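Local coordinates for protein DMATS type aromatic prenyltransferase (Streptomyces coelicolor, PDB 6ZS0) that transfers a dimethylallyl group to the indole ring of tryptophan, probably at C5, as a bacterial aromatic prenyltransferase of the DMATS type, at residues D60-E65 with L343-Y348; E65-F70 with R338-L343. All coordinates share one frame; numbering follows the deposited sequence.

Interaction 1: D60-E65 with L343-Y348; sequences DHTPVE and LSSEAY
Asp60 OD2 meets the loop that follows strand 338-344 and accepts a hydrogen bond from the backbone N of Tyr348 at 3.0 Å. That donor stands above the carboxylate plane, 49° out of it. The side chains of Asp60 and Tyr348 cross at about a right angle, carboxylate and ring planes 69° apart, with the tyrosine CB 3.6 Å from Asp60 OD2. Asp60 can do this because CG sits between its backbone N and carbonyl carbon (chi1 76°), which curls the carboxylate back over the turn. There OD1 accepts from both N and OG1 of Thr62, the latter at 2.7 Å, and the hydrogen bond from Thr62 N closes an Asx turn. Thr62 suits its place by having two branches: OG1 receives a weak bond from Ala347 N, while CG2 lies 3.5 Å from Ser345 OG. An alanine in place of Asp60 would probably leave the N-H of Tyr348 without its acceptor and the Thr62 hydroxyl freer to turn. Water extends the join: one molecule links Asp60 OD1 to Glu346 N, and another links Val64 O to Ser345 N, two backbone atoms too far apart for a direct bond. Beyond, helix 6-20 covers Ser345, Ala347 and Tyr348, its Gln13 bonding the hydroxyl of Ser345, while Val64 and Glu65 pack on strand 77-82.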
# COMPACT_ATOMS: atom_id res chain seq x y z
N ASP A 60 11.16 4.08 7.50
CA ASP A 60 12.65 4.04 7.52
C ASP A 60 13.22 4.25 6.10
O ASP A 60 14.44 4.09 5.95
CB ASP A 60 13.19 2.77 8.16
CG ASP A 60 13.11 1.52 7.31
OD1 ASP A 60 12.44 1.55 6.26
OD2 ASP A 60 13.72 0.52 7.75
N HIS A 61 12.39 4.60 5.14
CA HIS A 61 12.80 4.99 3.77
C HIS A 61 13.23 3.76 2.98
O HIS A 61 13.92 3.95 1.95
CB HIS A 61 13.88 6.06 3.79
CG HIS A 61 13.50 7.21 4.65
ND1 HIS A 61 12.41 8.01 4.37
CD2 HIS A 61 14.01 7.65 5.82
CE1 HIS A 61 12.33 8.95 5.32
NE2 HIS A 61 13.28 8.75 6.19
N THR A 62 12.82 2.56 3.38
CA THR A 62 12.94 1.40 2.45
C THR A 62 11.96 1.61 1.31
O THR A 62 10.78 1.86 1.55
CB THR A 62 12.68 0.07 3.14
OG1 THR A 62 13.50 -0.07 4.31
CG2 THR A 62 12.96 -1.09 2.21
N PRO A 63 12.36 1.53 0.01
CA PRO A 63 11.42 1.78 -1.07
C PRO A 63 10.62 0.57 -1.52
O PRO A 63 10.28 0.45 -2.69
CB PRO A 63 12.36 2.24 -2.18
CG PRO A 63 13.59 1.41 -1.97
CD PRO A 63 13.75 1.36 -0.46
N VAL A 64 10.33 -0.32 -0.56
CA VAL A 64 9.55 -1.55 -0.74
C VAL A 64 8.69 -1.72 0.50
O VAL A 64 9.20 -1.46 1.60
CB VAL A 64 10.44 -2.78 -0.92
CG1 VAL A 64 9.62 -4.02 -1.21
CG2 VAL A 64 11.48 -2.58 -2.03
N GLU A 65 7.46 -2.16 0.29
CA GLU A 65 6.55 -2.55 1.38
C GLU A 65 5.77 -3.75 0.90
O GLU A 65 5.60 -3.90 -0.29
CB GLU A 65 5.60 -1.41 1.74
CG GLU A 65 4.64 -1.76 2.88
CD GLU A 65 3.62 -0.67 3.18
OE1 GLU A 65 2.72 -0.45 2.34
OE2 GLU A 65 3.76 -0.02 4.26
N LEU A 343 2.97 -4.67 5.67
CA LEU A 343 4.15 -5.19 6.38
C LEU A 343 5.40 -4.43 5.94
O LEU A 343 5.72 -4.40 4.73
CB LEU A 343 4.29 -6.69 6.10
CG LEU A 343 3.05 -7.51 6.44
CD1 LEU A 343 3.21 -8.97 6.02
CD2 LEU A 343 2.68 -7.40 7.91
N SER A 344 6.09 -3.87 6.92
CA SER A 344 7.28 -3.04 6.73
C SER A 344 8.49 -3.92 6.40
O SER A 344 8.72 -4.90 7.09
CB SER A 344 7.53 -2.21 7.98
OG SER A 344 6.46 -1.29 8.20
N SER A 345 9.30 -3.54 5.42
CA SER A 345 10.55 -4.25 5.10
C SER A 345 11.61 -4.01 6.19
O SER A 345 12.31 -4.93 6.56
CB SER A 345 11.03 -3.87 3.72
OG SER A 345 12.36 -4.31 3.53
N GLU A 346 11.74 -2.78 6.67
CA GLU A 346 12.70 -2.39 7.75
C GLU A 346 14.13 -2.75 7.32
O GLU A 346 14.94 -3.15 8.16
CB GLU A 346 12.21 -2.97 9.08
CG GLU A 346 10.90 -2.30 9.52
CD GLU A 346 10.50 -2.38 10.98
OE1 GLU A 346 11.27 -2.91 11.76
OE2 GLU A 346 9.40 -1.89 11.31
N ALA A 347 14.48 -2.47 6.07
CA ALA A 347 15.84 -2.68 5.55
C ALA A 347 16.82 -1.74 6.26
O ALA A 347 18.04 -2.03 6.19
CB ALA A 347 15.88 -2.44 4.07
N TYR A 348 16.34 -0.64 6.84
CA TYR A 348 17.19 0.40 7.48
C TYR A 348 16.91 0.44 8.97
O TYR A 348 17.27 1.44 9.60
CB TYR A 348 17.00 1.71 6.75
CG TYR A 348 17.48 1.68 5.33
CD1 TYR A 348 18.84 1.55 5.05
CD2 TYR A 348 16.61 1.73 4.26
CE1 TYR A 348 19.30 1.51 3.74
CE2 TYR A 348 17.05 1.70 2.96
CZ TYR A 348 18.41 1.60 2.69
OH TYR A 348 18.84 1.54 1.40
O HOH W 1 10.38 -0.31 6.12
O HOH W 2 8.50 -1.05 4.18
O HOH W 3 6.13 0.04 5.19

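Interaction 2: E65-F70 with R338-L343; sequences EFSLSF and RVTAYL
Ser67 CB rests 3.6 Å from Tyr342 CD2, and a residue this slim lets the CD2-CE2 side of the large ring come close. Glu65 OE1 also approaches that ring, with carboxylate and ring planes 52° apart. Farther along the same face, Ser69 and Thr340 form a non-hydrogen-bonded pair whose CA atoms are only 4.2 Å apart, a closeness that small hydroxyl residues suit. Ser69 is modelled in two conformers; in one of them its OG bonds Thr340 OG1 at 2.9 Å. In that conformer both oxygens lie anti to their own carbonyl carbons (chi1 -58° and -56°), which brings them together over the same face of the sheet. The guanidinium of Arg338, its chain bent at chi3, then has its edge at Ser69 CB.

The backbones behind these side chains bond in reciprocal pairs, Phe66 with Leu343, Leu68 with Ala341 and Phe70 with Val339. Of these bonds, Leu343 N to Phe66 O is the shortest at 2.7 Å and almost straight at the hydrogen. The two strands are the first and last of an antiparallel sheet of ten, so their pairing closes the barrel of the ABBA fold, the hallmark of this prenyltransferase family.

The other face is apolar: Leu68 CD1 meets Leu343 CD1 at 4.2 Å, while Phe70 brings its ring edge to Val339 O. Helix 303-312 packs against this side, reaching Leu68, Ala341 and Leu343, and Met300 touches both Phe70 and Val339. On the hydroxyl-bearing face, Arg79 of strand 77-82 touches Ser67 and Ser69, and Tyr326 and Ala328 of strand 324-332 touch Tyr342.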
# COMPACT_ATOMS: atom_id res chain seq x y z
N GLU A 65 7.46 -2.16 0.29
CA GLU A 65 6.55 -2.55 1.38
C GLU A 65 5.77 -3.75 0.90
O GLU A 65 5.60 -3.90 -0.29
CB GLU A 65 5.60 -1.41 1.74
CG GLU A 65 4.64 -1.76 2.88
CD GLU A 65 3.62 -0.67 3.18
OE1 GLU A 65 2.72 -0.45 2.34
OE2 GLU A 65 3.76 -0.02 4.26
N PHE A 66 5.40 -4.64 1.80
CA PHE A 66 4.62 -5.83 1.43
C PHE A 66 3.22 -5.73 2.02
O PHE A 66 2.99 -4.94 2.96
CB PHE A 66 5.28 -7.11 1.94
CG PHE A 66 6.66 -7.30 1.36
CD1 PHE A 66 7.79 -6.99 2.10
CD2 PHE A 66 6.82 -7.76 0.06
CE1 PHE A 66 9.06 -7.17 1.58
CE2 PHE A 66 8.09 -7.93 -0.47
CZ PHE A 66 9.21 -7.66 0.29
N SER A 67 2.30 -6.48 1.46
CA SER A 67 0.98 -6.65 2.09
C SER A 67 0.48 -8.07 1.86
O SER A 67 0.80 -8.67 0.83
CB SER A 67 0.00 -5.60 1.63
OG SER A 67 -0.34 -5.72 0.26
N LEU A 68 -0.32 -8.55 2.80
CA LEU A 68 -1.10 -9.80 2.65
C LEU A 68 -2.56 -9.46 2.87
O LEU A 68 -2.89 -8.90 3.94
CB LEU A 68 -0.63 -10.83 3.66
CG LEU A 68 0.75 -11.42 3.40
CD1 LEU A 68 1.16 -12.35 4.52
CD2 LEU A 68 0.78 -12.15 2.07
N SER A 69 -3.40 -9.81 1.90
CA SER A 69 -4.87 -9.59 1.91
C SER A 69 -5.59 -10.93 2.08
O SER A 69 -5.41 -11.82 1.20
CB SER A 69 -5.35 -8.90 0.68
OG SER A 69 -4.70 -7.66 0.50
N PHE A 70 -6.42 -11.01 3.11
CA PHE A 70 -7.14 -12.23 3.55
C PHE A 70 -8.62 -12.09 3.16
O PHE A 70 -9.27 -11.16 3.60
CB PHE A 70 -6.88 -12.40 5.05
CG PHE A 70 -5.42 -12.56 5.42
CD1 PHE A 70 -4.65 -11.47 5.82
CD2 PHE A 70 -4.80 -13.81 5.36
CE1 PHE A 70 -3.32 -11.62 6.17
CE2 PHE A 70 -3.46 -13.95 5.71
CZ PHE A 70 -2.72 -12.86 6.11
N ARG A 338 -12.54 -8.07 2.89
CA ARG A 338 -11.14 -8.49 2.89
C ARG A 338 -10.43 -7.76 4.04
O ARG A 338 -10.81 -6.60 4.32
CB ARG A 338 -10.54 -8.10 1.53
CG ARG A 338 -9.42 -8.98 1.03
CD ARG A 338 -9.23 -8.87 -0.48
NE ARG A 338 -9.55 -7.55 -1.05
CZ ARG A 338 -8.70 -6.52 -1.20
NH1 ARG A 338 -9.14 -5.38 -1.73
NH2 ARG A 338 -7.44 -6.62 -0.84
N VAL A 339 -9.48 -8.42 4.70
CA VAL A 339 -8.63 -7.78 5.75
C VAL A 339 -7.20 -7.77 5.25
O VAL A 339 -6.70 -8.82 4.81
CB VAL A 339 -8.74 -8.51 7.10
CG1 VAL A 339 -7.73 -7.99 8.09
CG2 VAL A 339 -10.15 -8.39 7.64
N THR A 340 -6.53 -6.64 5.30
CA THR A 340 -5.17 -6.51 4.73
C THR A 340 -4.22 -6.02 5.81
O THR A 340 -4.58 -5.10 6.53
CB THR A 340 -5.16 -5.60 3.50
OG1 THR A 340 -6.10 -6.09 2.53
CG2 THR A 340 -3.80 -5.56 2.84
N ALA A 341 -3.05 -6.66 5.91
CA ALA A 341 -1.93 -6.25 6.77
C ALA A 341 -0.84 -5.72 5.87
O ALA A 341 -0.43 -6.43 4.99
CB ALA A 341 -1.45 -7.40 7.63
N TYR A 342 -0.43 -4.47 6.11
CA TYR A 342 0.71 -3.83 5.42
C TYR A 342 1.95 -4.07 6.27
O TYR A 342 1.94 -3.69 7.46
CB TYR A 342 0.41 -2.35 5.14
CG TYR A 342 -0.72 -2.23 4.16
CD1 TYR A 342 -2.04 -2.34 4.58
CD2 TYR A 342 -0.48 -2.18 2.81
CE1 TYR A 342 -3.09 -2.33 3.69
CE2 TYR A 342 -1.52 -2.17 1.90
CZ TYR A 342 -2.83 -2.26 2.33
OH TYR A 342 -3.86 -2.26 1.42
N LEU A 343 2.97 -4.67 5.67
CA LEU A 343 4.15 -5.19 6.38
C LEU A 343 5.40 -4.43 5.94
O LEU A 343 5.72 -4.40 4.73
CB LEU A 343 4.29 -6.69 6.10
CG LEU A 343 3.05 -7.51 6.44
CD1 LEU A 343 3.21 -8.97 6.02
CD2 LEU A 343 2.68 -7.40 7.91

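In the fold
Both interactions join strands 64-70 and 338-344, and they meet at Glu65 and Leu343, with centres about 15 Å apart. Interaction 2 is the buried one, its centre about 8 Å from that of the chain; there regular backbone pairing does most of the joining, with an apolar face toward helix 303-312 and a polar one opposite. Interaction 1 lies farther out, about 12 Å from the centre, and is only partly buried. With the strands splaying into loops, side-chain carboxylate and hydroxyl groups and bridging waters take over from main-chain pairing, and helix 6-20 supplies the cover.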